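Local coordinates for histidine triad protein (Plasmodium falciparum 3D7, PDB 5CS2), which probably hydrolyses diadenosine triphosphate to AMP and ADP as a histidine triad enzyme, and is bound here by the antimalarial natural product cyclomarin A, at residues F45-N48 with G54-L57; L80-M85 with I117-R122. All coordinates share one frame; numbering follows the deposited sequence. Where two conformers were deposited one is given.

Interaction 1. Residues F45-N48 with G54-L57; sequences FVNN and GHIL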
loop_
_atom_site.group_PDB
_atom_site.type_symbol
_atom_site.label_atom_id
_atom_site.label_comp_id
_atom_site.label_asym_id
_atom_site.label_seq_id
_atom_site.Cartn_x
_atom_site.Cartn_y
_atom_site.Cartn_z
ATOM N N PHE A 45 -10.185 -11.555 1.920
ATOM C CA PHE A 45 -10.789 -12.455 2.883
ATOM C C PHE A 45 -10.758 -11.910 4.298
ATOM O O PHE A 45 -9.917 -11.058 4.636
ATOM C CB PHE A 45 -10.173 -13.861 2.773
ATOM C CG PHE A 45 -8.696 -13.936 3.109
ATOM C CD1 PHE A 45 -7.735 -13.512 2.194
ATOM C CD2 PHE A 45 -8.274 -14.432 4.326
ATOM C CE1 PHE A 45 -6.366 -13.577 2.504
ATOM C CE2 PHE A 45 -6.901 -14.541 4.615
ATOM C CZ PHE A 45 -5.967 -14.120 3.699
ATOM N N VAL A 46 -11.747 -12.314 5.113
ATOM C CA VAL A 46 -11.836 -11.868 6.506
ATOM C C VAL A 46 -10.731 -12.524 7.330
ATOM O O VAL A 46 -10.357 -13.664 7.069
ATOM C CB VAL A 46 -13.234 -12.040 7.158
ATOM C CG1 VAL A 46 -14.245 -11.062 6.563
ATOM C CG2 VAL A 46 -13.731 -13.481 7.046
ATOM N N ASN A 47 -10.180 -11.781 8.288
ATOM C CA ASN A 47 -9.105 -12.258 9.165
ATOM C C ASN A 47 -9.647 -13.099 10.328
ATOM O O ASN A 47 -10.563 -12.649 11.006
ATOM C CB ASN A 47 -8.315 -11.065 9.695
ATOM C CG ASN A 47 -6.960 -11.396 10.274
ATOM O OD1 ASN A 47 -6.679 -12.524 10.686
ATOM N ND2 ASN A 47 -6.097 -10.398 10.339
ATOM N N ASN A 48 -9.076 -14.309 10.566
ATOM C CA ASN A 48 -9.465 -15.191 11.687
ATOM C C ASN A 48 -8.952 -14.688 13.026
ATOM O O ASN A 48 -9.471 -15.086 14.076
ATOM C CB ASN A 48 -9.022 -16.660 11.456
ATOM C CG ASN A 48 -7.545 -16.923 11.565
ATOM O OD1 ASN A 48 -6.699 -16.123 11.157
ATOM N ND2 ASN A 48 -7.205 -18.078 12.103
ATOM N N GLY A 54 -13.505 -5.630 11.610
ATOM C CA GLY A 54 -13.408 -5.279 10.197
ATOM C C GLY A 54 -12.032 -5.453 9.587
ATOM O O GLY A 54 -11.856 -5.183 8.402
ATOM N N HIS A 55 -11.090 -5.995 10.356
ATOM C CA HIS A 55 -9.719 -6.289 9.878
ATOM C C HIS A 55 -9.792 -7.329 8.770
ATOM O O HIS A 55 -10.239 -8.462 8.989
ATOM C CB HIS A 55 -8.867 -6.808 11.049
ATOM C CG HIS A 55 -7.399 -7.007 10.765
ATOM N ND1 HIS A 55 -6.500 -7.211 11.801
ATOM C CD2 HIS A 55 -6.729 -7.052 9.591
ATOM C CE1 HIS A 55 -5.317 -7.365 11.225
ATOM N NE2 HIS A 55 -5.398 -7.255 9.900
ATOM N N ILE A 56 -9.414 -6.926 7.557
ATOM C CA ILE A 56 -9.435 -7.782 6.385
ATOM C C ILE A 56 -8.053 -7.908 5.760
ATOM O O ILE A 56 -7.174 -7.078 6.008
ATOM C CB ILE A 56 -10.477 -7.346 5.347
ATOM C CG1 ILE A 56 -10.205 -5.872 4.921
ATOM C CG2 ILE A 56 -11.932 -7.506 5.951
ATOM C CD1 ILE A 56 -10.889 -5.461 3.654
ATOM N N LEU A 57 -7.901 -8.921 4.927
ATOM C CA LEU A 57 -6.639 -9.203 4.226
ATOM C C LEU A 57 -6.863 -9.277 2.741
ATOM O O LEU A 57 -7.873 -9.835 2.303
ATOM C CB LEU A 57 -6.069 -10.550 4.736
ATOM C CG LEU A 57 -5.820 -10.626 6.246
ATOM C CD1 LEU A 57 -5.642 -12.050 6.709
ATOM C CD2 LEU A 57 -4.672 -9.728 6.667
#

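Interaction 2. Residues L80-M85 with I117-R122; sequences LLCNFM and IHIIPR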
loop_
_atom_site.group_PDB
_atom_site.type_symbol
_atom_site.label_atom_id
_atom_site.label_comp_id
_atom_site.label_asym_id
_atom_site.label_seq_id
_atom_site.Cartn_x
_atom_site.Cartn_y
_atom_site.Cartn_z
ATOM N N LEU A 80 -5.517 -1.357 -6.489
ATOM C CA LEU A 80 -6.859 -0.851 -6.831
ATOM C C LEU A 80 -7.903 -1.553 -5.953
ATOM O O LEU A 80 -8.815 -0.900 -5.449
ATOM C CB LEU A 80 -7.171 -1.029 -8.313
ATOM C CG LEU A 80 -6.333 -0.195 -9.298
ATOM C CD1 LEU A 80 -6.747 -0.513 -10.721
ATOM C CD2 LEU A 80 -6.453 1.322 -9.033
ATOM N N LEU A 81 -7.725 -2.879 -5.693
ATOM C CA LEU A 81 -8.623 -3.605 -4.782
ATOM C C LEU A 81 -8.564 -3.026 -3.362
ATOM O O LEU A 81 -9.581 -2.878 -2.703
ATOM C CB LEU A 81 -8.259 -5.121 -4.775
ATOM C CG LEU A 81 -9.140 -5.984 -3.880
ATOM C CD1 LEU A 81 -10.630 -5.898 -4.323
ATOM C CD2 LEU A 81 -8.699 -7.434 -3.932
ATOM N N CYS A 82 -7.362 -2.684 -2.885
ATOM C CA CYS A 82 -7.189 -2.062 -1.587
ATOM C C CYS A 82 -7.993 -0.769 -1.478
ATOM O O CYS A 82 -8.714 -0.585 -0.490
ATOM C CB CYS A 82 -5.716 -1.807 -1.284
ATOM S SG CYS A 82 -5.451 -1.080 0.345
ATOM N N ASN A 83 -7.826 0.121 -2.450
ATOM C CA ASN A 83 -8.537 1.415 -2.451
ATOM C C ASN A 83 -10.066 1.169 -2.463
ATOM O O ASN A 83 -10.778 1.753 -1.640
ATOM C CB ASN A 83 -8.094 2.248 -3.651
ATOM C CG ASN A 83 -8.520 3.678 -3.518
ATOM O OD1 ASN A 83 -9.595 4.064 -3.978
ATOM N ND2 ASN A 83 -7.666 4.496 -2.954
ATOM N N PHE A 84 -10.529 0.255 -3.336
ATOM C CA PHE A 84 -11.941 -0.139 -3.445
ATOM C C PHE A 84 -12.438 -0.667 -2.097
ATOM O O PHE A 84 -13.529 -0.293 -1.657
ATOM C CB PHE A 84 -12.123 -1.193 -4.541
ATOM C CG PHE A 84 -13.541 -1.731 -4.647
ATOM C CD1 PHE A 84 -14.551 -0.964 -5.230
ATOM C CD2 PHE A 84 -13.878 -2.963 -4.090
ATOM C CE1 PHE A 84 -15.860 -1.453 -5.321
ATOM C CE2 PHE A 84 -15.205 -3.431 -4.138
ATOM C CZ PHE A 84 -16.176 -2.684 -4.778
ATOM N N MET A 85 -11.647 -1.570 -1.425
ATOM C CA MET A 85 -12.073 -2.135 -0.149
ATOM C C MET A 85 -12.095 -1.129 0.989
ATOM O O MET A 85 -12.958 -1.231 1.847
ATOM C CB MET A 85 -11.250 -3.381 0.222
ATOM C CG MET A 85 -11.563 -4.583 -0.655
ATOM S SD MET A 85 -13.362 -5.003 -0.792
ATOM C CE MET A 85 -13.824 -5.051 0.813
ATOM N N ILE A 117 -1.986 -7.483 2.084
ATOM C CA ILE A 117 -2.220 -6.152 2.628
ATOM C C ILE A 117 -3.247 -6.275 3.737
ATOM O O ILE A 117 -4.280 -6.936 3.546
ATOM C CB ILE A 117 -2.794 -5.209 1.531
ATOM C CG1 ILE A 117 -1.847 -5.042 0.314
ATOM C CG2 ILE A 117 -3.189 -3.836 2.150
ATOM C CD1 ILE A 117 -2.393 -4.212 -0.919
ATOM N N HIS A 118 -2.978 -5.628 4.858
ATOM C CA HIS A 118 -3.877 -5.522 6.002
ATOM C C HIS A 118 -4.661 -4.236 5.831
ATOM O O HIS A 118 -4.067 -3.178 5.555
ATOM C CB HIS A 118 -3.110 -5.384 7.314
ATOM C CG HIS A 118 -2.343 -6.598 7.674
ATOM N ND1 HIS A 118 -2.888 -7.581 8.467
ATOM C CD2 HIS A 118 -1.087 -6.952 7.319
ATOM C CE1 HIS A 118 -1.939 -8.498 8.589
ATOM N NE2 HIS A 118 -0.841 -8.156 7.913
ATOM N N ILE A 119 -5.985 -4.301 6.025
ATOM C CA ILE A 119 -6.822 -3.092 6.011
ATOM C C ILE A 119 -7.559 -3.169 7.322
ATOM O O ILE A 119 -8.308 -4.130 7.542
ATOM C CB ILE A 119 -7.793 -3.006 4.835
ATOM C CG1 ILE A 119 -7.060 -2.868 3.498
ATOM C CG2 ILE A 119 -8.808 -1.836 5.047
ATOM C CD1 ILE A 119 -7.992 -3.007 2.286
ATOM N N ILE A 120 -7.344 -2.184 8.185
ATOM C CA ILE A 120 -7.964 -2.178 9.520
ATOM C C ILE A 120 -8.745 -0.892 9.707
ATOM O O ILE A 120 -8.153 0.188 9.862
ATOM C CB ILE A 120 -6.965 -2.411 10.690
ATOM C CG1 ILE A 120 -6.036 -3.626 10.452
ATOM C CG2 ILE A 120 -7.724 -2.536 12.037
ATOM C CD1 ILE A 120 -4.684 -3.557 11.118
ATOM N N PRO A 121 -10.078 -0.982 9.796
ATOM C CA PRO A 121 -10.879 0.233 10.045
ATOM C C PRO A 121 -10.501 0.792 11.406
ATOM O O PRO A 121 -10.192 0.024 12.317
ATOM C CB PRO A 121 -12.322 -0.295 10.049
ATOM C CG PRO A 121 -12.257 -1.578 9.262
ATOM C CD PRO A 121 -10.942 -2.174 9.682
ATOM N N ARG A 122 -10.447 2.127 11.529
ATOM C CA ARG A 122 -10.036 2.767 12.787
ATOM C C ARG A 122 -11.088 3.748 13.336
ATOM O O ARG A 122 -11.718 4.467 12.565
ATOM C CB ARG A 122 -8.709 3.517 12.587
ATOM C CG ARG A 122 -7.514 2.651 12.155
ATOM C CD ARG A 122 -7.255 1.478 13.069
ATOM N NE ARG A 122 -6.979 1.890 14.446
ATOM C CZ ARG A 122 -5.776 2.230 14.894
ATOM N NH1 ARG A 122 -4.722 2.192 14.084
ATOM N NH2 ARG A 122 -5.613 2.604 16.157
#

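Interaction 1. Residues F45-N48 with G54-L57
Phe45 and Leu57 are joined by a reciprocal pair of backbone hydrogen bonds, Phe45 N to Leu57 O at 2.9 Å and Leu57 N to Phe45 O at 3.0 Å. Both N-H...O angles exceed 165°, the straight geometry of an antiparallel hydrogen-bonded pair. Val46 and Ile56 follow as the non-hydrogen-bonded pair, with CA atoms 4.7 Å apart. Beyond them the pairing weakens: Asn47 N reaches His55 O at 3.4 Å in a weak bond, where the two chains leave the sheet for the loop between them.

The polar side chains meet at this loop end. The extended first torsion of Asn47 (chi1 -163°) carries its amide over the imidazole of His55. ND2 of Asn47 lies 3.2 Å above the plane of the His55 ring, over its centre, and the amide and ring planes are 76° apart, so the nitrogen approaches the pi face rather than stacking flat. Each group has outside restraints: OD1 of Asn47 is hydrogen-bonded to Lys49 N, while ND1 and NE2 of His55 bond to Leu51 N and to His118 ND1.

On the same face of the hairpin, Leu57 CB makes a CH-pi contact with Phe45, 3.9 Å from the ring centroid and displaced toward the rim. Its CD1 adds a 3.5 Å contact to CE2 of Phe45 and also touches the Asn47 amide carbon. Val46 points away from 54-57 and packs on Met184 and Ile191 of helix 181-199.

Asn47 and His118 are both predicted to bind substrate. The chemistry is consistent with His55, bonded to one and with the amide nitrogen of the other over one ring face, serving as a second-shell residue that relates their positions at the end of the hairpin.

Interaction 2. Residues L80-M85 with I117-R122
Cys82 SG meets the side chain of Ile119 at 3.7 Å from its CD1, and the branch methyl CG2 of Ile117 at 4.0 Å. The sulfur thus touches two strand residues that lie on one face of the sheet. One helical turn along, Met85 adds its CB, 3.9 Å from Ile119 CD1, so that this one methyl meets both helix residues. The rest of Met85 bends away at chi2 and chi3, which limits its share to the root of the side chain. The side chains meet by apolar packing, a modest contact burying 172 Å² over both sides.

The first torsion of Cys82 and the nearly parallel course of the segments are consistent with these meetings. SG of Cys82 trails opposite the backbone N (chi1 -178°), directing the thiol at the strand. The segments run at 12° to each other, and their axes approach to 10.0 Å, a spacing bridged by side chains from both elements. His118, between the two isoleucines and predicted to bind substrate, points to the opposite face of the sheet, away from the helix.

Helix 72-93 lies along the sheet and reaches three strands: besides 116-122, Cys82 touches Leu58 of strand 56-60 and Ile100 of strand 97-104. Within the sheet, Ile119 packs on Ile56 and Phe98. Elsewhere Phe84 packs against helix 4-11, and Asn83 ND2 bonds to Tyr67 O of the second subunit, so the helix both covers the sheet and takes part in the subunit contact.

From the N terminus, interaction 1 closes first, returning strand 42-46 to strand 56-60 as a hairpin after a five-residue loop. The chain then enters helix 72-93, passes through strand 97-104 and comes back as strand 116-122, where interaction 2 closes a longer loop with 31 residues between its segments. The two loops are in series, neither nesting nor crossing. They meet in space because strands 56-60 and 116-122 are sheet neighbours: Ile56 N lies 3.0 Å from Ile119 O, and His55 NE2 2.9 Å from His118 ND1. Together they tie the hairpin of strands 42-46 and 56-60, strand 116-122 and helix 72-93 into one HIT-family domain.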